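Local coordinates for quinonprotein alcohol dehydrogenase-like protein (Bacteroides thetaiotaomicron VPI-5482, PDB 4R5O) that is of unknown function but binds calcium and joins an immunoglobulin-like beta-sandwich domain to a seven-bladed beta-propeller, at residues His14-Gln28 against Ile81-Ser95. Numbering follows the deposited sequence.
Sequences HYPNVLKGTFPTESQ and IKNKYGKVEMSTSFS
Q28 pairs in parallel with F94 at the edge of the sheet, where strand 28-31 begins, Q28 N bonding S93 O (2.9 Å) and S95 N bonding Q28 O (3.0 Å), while the irregular chain from H14 onward runs along the hairpin of strands 74-83 and 86-97 toward this bridge. At the far end N83, in the type I turn N83-G86, reaches over with its amide: ND2 donates to H14 O at 2.8 Å, in the carbonyl plane (161° at the hydrogen). CG between backbone N and carbonyl carbon (chi1 69°) places the amide over the turn, where OD1 accepts weak bonds from Y85 N and G86 N. Replacing N83 by alanine would remove both amide atoms and is likely to leave H14 O without this donor and the turn without its side-chain acceptor. H14 CB sits over one face of the Y85 ring, 3.7 Å from the centroid. P16 fits its ring against I81 CG2 and V88 CG1, and V18 spreads its two methyl groups between I81 CD1 and SE of M90, a selenomethionine. F23, its CG anti to the backbone N (chi1 -174°), lies with one face under M90 CB and the other against P24 CD; M90 SE, 4.3 Å from the ring centroid, approaches obliquely in a Met-aromatic contact. T92 CG2 meets F23 CZ and P24 CG. S27 OG and S93 OG hydrogen-bond at 2.9 Å. I38 and W52 also touch F23, placing its ring inside the domain. A first strand added in parallel beside the last is consistent with the immunoglobulin-like beta-sandwich of the N-terminal domain, part of whose sequence is PKD-like.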
loop_
_atom_site.group_PDB
_atom_site.type_symbol
_atom_site.label_atom_id
_atom_site.label_comp_id
_atom_site.label_asym_id
_atom_site.label_seq_id
_atom_site.Cartn_x
_atom_site.Cartn_y
_atom_site.Cartn_z
ATOM N N HIS A 14 -47.219 13.900 -17.711
ATOM C CA HIS A 14 -46.563 15.103 -18.173
ATOM C C HIS A 14 -45.132 15.187 -17.650
ATOM O O HIS A 14 -44.334 15.939 -18.226
ATOM C CB HIS A 14 -47.365 16.331 -17.750
ATOM C CG HIS A 14 -48.754 16.380 -18.316
ATOM N ND1 HIS A 14 -49.853 15.991 -17.567
ATOM C CD2 HIS A 14 -49.171 16.734 -19.557
ATOM C CE1 HIS A 14 -50.899 16.145 -18.362
ATOM N NE2 HIS A 14 -50.536 16.582 -19.571
ATOM N N TYR A 15 -44.773 14.369 -16.613
ATOM C CA TYR A 15 -43.397 14.314 -16.116
ATOM C C TYR A 15 -42.505 13.639 -17.198
ATOM O O TYR A 15 -43.047 13.045 -18.139
ATOM C CB TYR A 15 -43.282 13.615 -14.747
ATOM C CG TYR A 15 -43.809 12.202 -14.665
ATOM C CD1 TYR A 15 -43.073 11.130 -15.164
ATOM C CD2 TYR A 15 -44.971 11.913 -13.951
ATOM C CE1 TYR A 15 -43.550 9.822 -15.083
ATOM C CE2 TYR A 15 -45.435 10.603 -13.820
ATOM C CZ TYR A 15 -44.726 9.559 -14.398
ATOM O OH TYR A 15 -45.165 8.264 -14.273
ATOM N N PRO A 16 -41.151 13.746 -17.135
ATOM C CA PRO A 16 -40.331 13.189 -18.224
ATOM C C PRO A 16 -40.581 11.692 -18.469
ATOM O O PRO A 16 -40.625 10.901 -17.526
ATOM C CB PRO A 16 -38.905 13.428 -17.730
ATOM C CG PRO A 16 -39.014 14.621 -16.865
ATOM C CD PRO A 16 -40.306 14.446 -16.143
ATOM N N ASN A 17 -40.779 11.329 -19.749
ATOM C CA ASN A 17 -40.993 9.956 -20.229
ATOM C C ASN A 17 -39.762 9.498 -21.016
ATOM O O ASN A 17 -39.577 9.894 -22.169
ATOM C CB ASN A 17 -42.272 9.845 -21.081
ATOM C CG ASN A 17 -43.549 10.126 -20.331
ATOM O OD1 ASN A 17 -43.835 9.521 -19.293
ATOM N ND2 ASN A 17 -44.395 10.976 -20.886
ATOM N N VAL A 18 -38.903 8.707 -20.358
ATOM C CA VAL A 18 -37.659 8.152 -20.884
ATOM C C VAL A 18 -37.991 6.893 -21.713
ATOM O O VAL A 18 -38.652 5.996 -21.203
ATOM C CB VAL A 18 -36.706 7.862 -19.694
ATOM C CG1 VAL A 18 -35.500 7.029 -20.104
ATOM C CG2 VAL A 18 -36.251 9.153 -19.055
ATOM N N LEU A 19 -37.559 6.837 -22.989
ATOM C CA LEU A 19 -37.830 5.675 -23.850
ATOM C C LEU A 19 -37.062 4.449 -23.308
ATOM O O LEU A 19 -35.974 4.605 -22.775
ATOM C CB LEU A 19 -37.474 5.965 -25.321
ATOM N N LYS A 20 -37.656 3.247 -23.374
ATOM C CA LYS A 20 -37.044 2.016 -22.838
ATOM C C LYS A 20 -35.699 1.721 -23.493
ATOM O O LYS A 20 -35.560 1.842 -24.708
ATOM C CB LYS A 20 -37.961 0.798 -23.016
ATOM N N GLY A 21 -34.720 1.378 -22.666
ATOM C CA GLY A 21 -33.375 1.051 -23.111
ATOM C C GLY A 21 -32.485 2.242 -23.392
ATOM O O GLY A 21 -31.329 2.057 -23.801
ATOM N N THR A 22 -32.993 3.476 -23.145
ATOM C CA THR A 22 -32.217 4.698 -23.392
ATOM C C THR A 22 -31.374 5.035 -22.108
ATOM O O THR A 22 -30.592 5.993 -22.094
ATOM C CB THR A 22 -33.157 5.826 -23.829
ATOM O OG1 THR A 22 -32.456 6.791 -24.585
ATOM C CG2 THR A 22 -33.868 6.473 -22.707
ATOM N N PHE A 23 -31.536 4.221 -21.053
ATOM C CA PHE A 23 -30.817 4.300 -19.784
ATOM C C PHE A 23 -30.510 2.886 -19.337
ATOM O O PHE A 23 -31.398 2.034 -19.368
ATOM C CB PHE A 23 -31.598 5.086 -18.717
ATOM C CG PHE A 23 -30.809 5.315 -17.445
ATOM C CD1 PHE A 23 -29.974 6.419 -17.314
ATOM C CD2 PHE A 23 -30.882 4.415 -16.392
ATOM C CE1 PHE A 23 -29.235 6.624 -16.144
ATOM C CE2 PHE A 23 -30.131 4.609 -15.231
ATOM C CZ PHE A 23 -29.317 5.718 -15.107
ATOM N N PRO A 24 -29.253 2.593 -18.973
ATOM C CA PRO A 24 -28.884 1.205 -18.640
ATOM C C PRO A 24 -29.695 0.608 -17.478
ATOM O O PRO A 24 -29.852 1.185 -16.393
ATOM C CB PRO A 24 -27.405 1.304 -18.261
ATOM C CG PRO A 24 -27.110 2.756 -18.118
ATOM C CD PRO A 24 -28.079 3.490 -18.939
ATOM N N THR A 25 -30.202 -0.592 -17.747
ATOM C CA THR A 25 -31.042 -1.400 -16.863
ATOM C C THR A 25 -30.172 -2.395 -16.075
ATOM O O THR A 25 -30.677 -3.063 -15.165
ATOM C CB THR A 25 -32.129 -2.115 -17.695
ATOM O OG1 THR A 25 -32.914 -2.912 -16.815
ATOM C CG2 THR A 25 -31.563 -2.972 -18.858
ATOM N N GLU A 26 -28.867 -2.462 -16.408
ATOM C CA GLU A 26 -27.902 -3.328 -15.741
ATOM C C GLU A 26 -26.575 -2.590 -15.507
ATOM O O GLU A 26 -26.272 -1.625 -16.204
ATOM C CB GLU A 26 -27.662 -4.621 -16.538
ATOM C CG GLU A 26 -27.097 -4.456 -17.941
ATOM C CD GLU A 26 -26.646 -5.740 -18.619
ATOM O OE1 GLU A 26 -27.101 -6.836 -18.214
ATOM O OE2 GLU A 26 -25.821 -5.647 -19.557
ATOM N N SER A 27 -25.793 -3.063 -14.526
ATOM C CA SER A 27 -24.504 -2.497 -14.162
ATOM C C SER A 27 -23.539 -2.591 -15.350
ATOM O O SER A 27 -23.460 -3.619 -16.012
ATOM C CB SER A 27 -23.944 -3.204 -12.932
ATOM O OG SER A 27 -22.711 -2.637 -12.517
ATOM N N GLN A 28 -22.851 -1.485 -15.640
ATOM C CA GLN A 28 -21.931 -1.328 -16.773
ATOM C C GLN A 28 -20.488 -1.637 -16.406
ATOM O O GLN A 28 -19.992 -1.190 -15.366
ATOM C CB GLN A 28 -21.993 0.117 -17.309
ATOM C CG GLN A 28 -23.378 0.590 -17.774
ATOM C CD GLN A 28 -23.861 -0.176 -18.980
ATOM O OE1 GLN A 28 -23.256 -0.154 -20.065
ATOM N NE2 GLN A 28 -24.962 -0.867 -18.810
ATOM N N ILE A 81 -34.255 13.473 -13.912
ATOM C CA ILE A 81 -34.776 14.317 -14.998
ATOM C C ILE A 81 -36.037 14.972 -14.464
ATOM O O ILE A 81 -36.948 14.274 -14.013
ATOM C CB ILE A 81 -34.998 13.551 -16.326
ATOM C CG1 ILE A 81 -33.807 12.614 -16.627
ATOM C CG2 ILE A 81 -35.299 14.545 -17.472
ATOM C CD1 ILE A 81 -33.988 11.691 -17.732
ATOM N N LYS A 82 -36.053 16.313 -14.478
ATOM C CA LYS A 82 -37.086 17.183 -13.910
ATOM C C LYS A 82 -37.716 18.112 -14.959
ATOM O O LYS A 82 -37.006 18.614 -15.824
ATOM C CB LYS A 82 -36.363 18.017 -12.828
ATOM C CG LYS A 82 -37.151 19.020 -12.005
ATOM C CD LYS A 82 -36.200 19.649 -10.975
ATOM C CE LYS A 82 -36.825 20.721 -10.114
ATOM N NZ LYS A 82 -35.848 21.266 -9.131
ATOM N N ASN A 83 -39.037 18.355 -14.872
ATOM C CA ASN A 83 -39.762 19.347 -15.698
ATOM C C ASN A 83 -40.857 19.968 -14.817
ATOM O O ASN A 83 -41.024 19.542 -13.676
ATOM C CB ASN A 83 -40.322 18.776 -17.025
ATOM C CG ASN A 83 -41.468 17.793 -16.944
ATOM O OD1 ASN A 83 -42.015 17.484 -15.879
ATOM N ND2 ASN A 83 -41.868 17.280 -18.097
ATOM N N LYS A 84 -41.607 20.944 -15.343
ATOM C CA LYS A 84 -42.646 21.699 -14.634
ATOM C C LYS A 84 -43.636 20.770 -13.882
ATOM O O LYS A 84 -44.056 21.105 -12.771
ATOM C CB LYS A 84 -43.414 22.577 -15.645
ATOM C CG LYS A 84 -44.335 23.623 -15.020
ATOM C CD LYS A 84 -45.059 24.458 -16.070
ATOM C CE LYS A 84 -46.020 25.438 -15.433
ATOM N NZ LYS A 84 -46.682 26.316 -16.435
ATOM N N TYR A 85 -43.925 19.586 -14.451
ATOM C CA TYR A 85 -44.931 18.642 -13.972
ATOM C C TYR A 85 -44.397 17.530 -13.048
ATOM O O TYR A 85 -45.191 16.957 -12.295
ATOM C CB TYR A 85 -45.595 17.973 -15.168
ATOM C CG TYR A 85 -46.220 18.982 -16.109
ATOM C CD1 TYR A 85 -47.459 19.547 -15.832
ATOM C CD2 TYR A 85 -45.577 19.362 -17.282
ATOM C CE1 TYR A 85 -48.030 20.495 -16.678
ATOM C CE2 TYR A 85 -46.150 20.292 -18.151
ATOM C CZ TYR A 85 -47.377 20.858 -17.844
ATOM O OH TYR A 85 -47.951 21.782 -18.689
ATOM N N GLY A 86 -43.109 17.236 -13.084
ATOM C CA GLY A 86 -42.567 16.201 -12.216
ATOM C C GLY A 86 -41.092 15.918 -12.366
ATOM O O GLY A 86 -40.407 16.499 -13.211
ATOM N N LYS A 87 -40.622 14.983 -11.544
ATOM C CA LYS A 87 -39.249 14.529 -11.412
ATOM C C LYS A 87 -39.173 13.003 -11.525
ATOM O O LYS A 87 -39.978 12.293 -10.913
ATOM C CB LYS A 87 -38.760 15.008 -10.031
ATOM C CG LYS A 87 -37.346 14.688 -9.644
ATOM C CD LYS A 87 -36.911 15.341 -8.343
ATOM C CE LYS A 87 -37.371 14.661 -7.083
ATOM N NZ LYS A 87 -36.804 15.310 -5.868
ATOM N N VAL A 88 -38.207 12.493 -12.291
ATOM C CA VAL A 88 -38.001 11.048 -12.416
ATOM C C VAL A 88 -36.522 10.729 -12.074
ATOM O O VAL A 88 -35.635 11.520 -12.382
ATOM C CB VAL A 88 -38.418 10.477 -13.785
ATOM C CG1 VAL A 88 -37.686 11.144 -14.943
ATOM C CG2 VAL A 88 -38.209 8.975 -13.820
ATOM N N GLU A 89 -36.278 9.594 -11.411
ATOM C CA GLU A 89 -34.939 9.182 -11.039
ATOM C C GLU A 89 -34.692 7.695 -11.378
ATOM O O GLU A 89 -35.397 6.804 -10.886
ATOM C CB GLU A 89 -34.687 9.431 -9.545
ATOM C CG GLU A 89 -33.306 8.996 -9.084
ATOM C CD GLU A 89 -32.972 9.253 -7.634
ATOM O OE1 GLU A 89 -33.703 10.030 -6.979
ATOM O OE2 GLU A 89 -31.935 8.725 -7.169
HETATM N N MSE A 90 -33.642 7.452 -12.188
HETATM C CA MSE A 90 -33.132 6.136 -12.579
HETATM C C MSE A 90 -31.771 5.931 -12.020
HETATM O O MSE A 90 -31.003 6.880 -11.976
HETATM C CB MSE A 90 -33.083 5.986 -14.084
HETATM C CG MSE A 90 -34.418 6.025 -14.731
HETATM SE SE MSE A 90 -34.193 6.670 -16.500
HETATM C CE MSE A 90 -33.443 8.512 -16.021
ATOM N N SER A 91 -31.439 4.703 -11.637
ATOM C CA SER A 91 -30.125 4.416 -11.080
ATOM C C SER A 91 -29.505 3.169 -11.709
ATOM O O SER A 91 -30.204 2.241 -12.142
ATOM C CB SER A 91 -30.208 4.241 -9.568
ATOM O OG SER A 91 -30.655 5.453 -8.979
ATOM N N THR A 92 -28.177 3.192 -11.786
ATOM C CA THR A 92 -27.357 2.086 -12.264
ATOM C C THR A 92 -25.992 2.248 -11.583
ATOM O O THR A 92 -25.839 3.076 -10.680
ATOM C CB THR A 92 -27.290 1.999 -13.825
ATOM O OG1 THR A 92 -26.684 0.756 -14.176
ATOM C CG2 THR A 92 -26.532 3.182 -14.483
ATOM N N SER A 93 -25.025 1.436 -11.992
ATOM C CA SER A 93 -23.666 1.515 -11.493
ATOM C C SER A 93 -22.716 1.180 -12.631
ATOM O O SER A 93 -23.136 0.609 -13.642
ATOM C CB SER A 93 -23.468 0.605 -10.286
ATOM O OG SER A 93 -23.777 -0.739 -10.606
ATOM N N PHE A 94 -21.468 1.634 -12.519
ATOM C CA PHE A 94 -20.453 1.355 -13.524
ATOM C C PHE A 94 -19.124 1.095 -12.836
ATOM O O PHE A 94 -18.919 1.491 -11.682
ATOM C CB PHE A 94 -20.333 2.469 -14.568
ATOM C CG PHE A 94 -19.835 3.811 -14.104
ATOM C CD1 PHE A 94 -20.718 4.782 -13.672
ATOM C CD2 PHE A 94 -18.496 4.138 -14.200
ATOM C CE1 PHE A 94 -20.266 6.052 -13.330
ATOM C CE2 PHE A 94 -18.046 5.398 -13.839
ATOM C CZ PHE A 94 -18.936 6.351 -13.421
ATOM N N SER A 95 -18.259 0.354 -13.531
ATOM C CA SER A 95 -16.933 -0.025 -13.060
ATOM C C SER A 95 -16.041 -0.302 -14.236
ATOM O O SER A 95 -16.526 -0.544 -15.331
ATOM C CB SER A 95 -17.010 -1.244 -12.137
ATOM O OG SER A 95 -17.538 -2.369 -12.822
#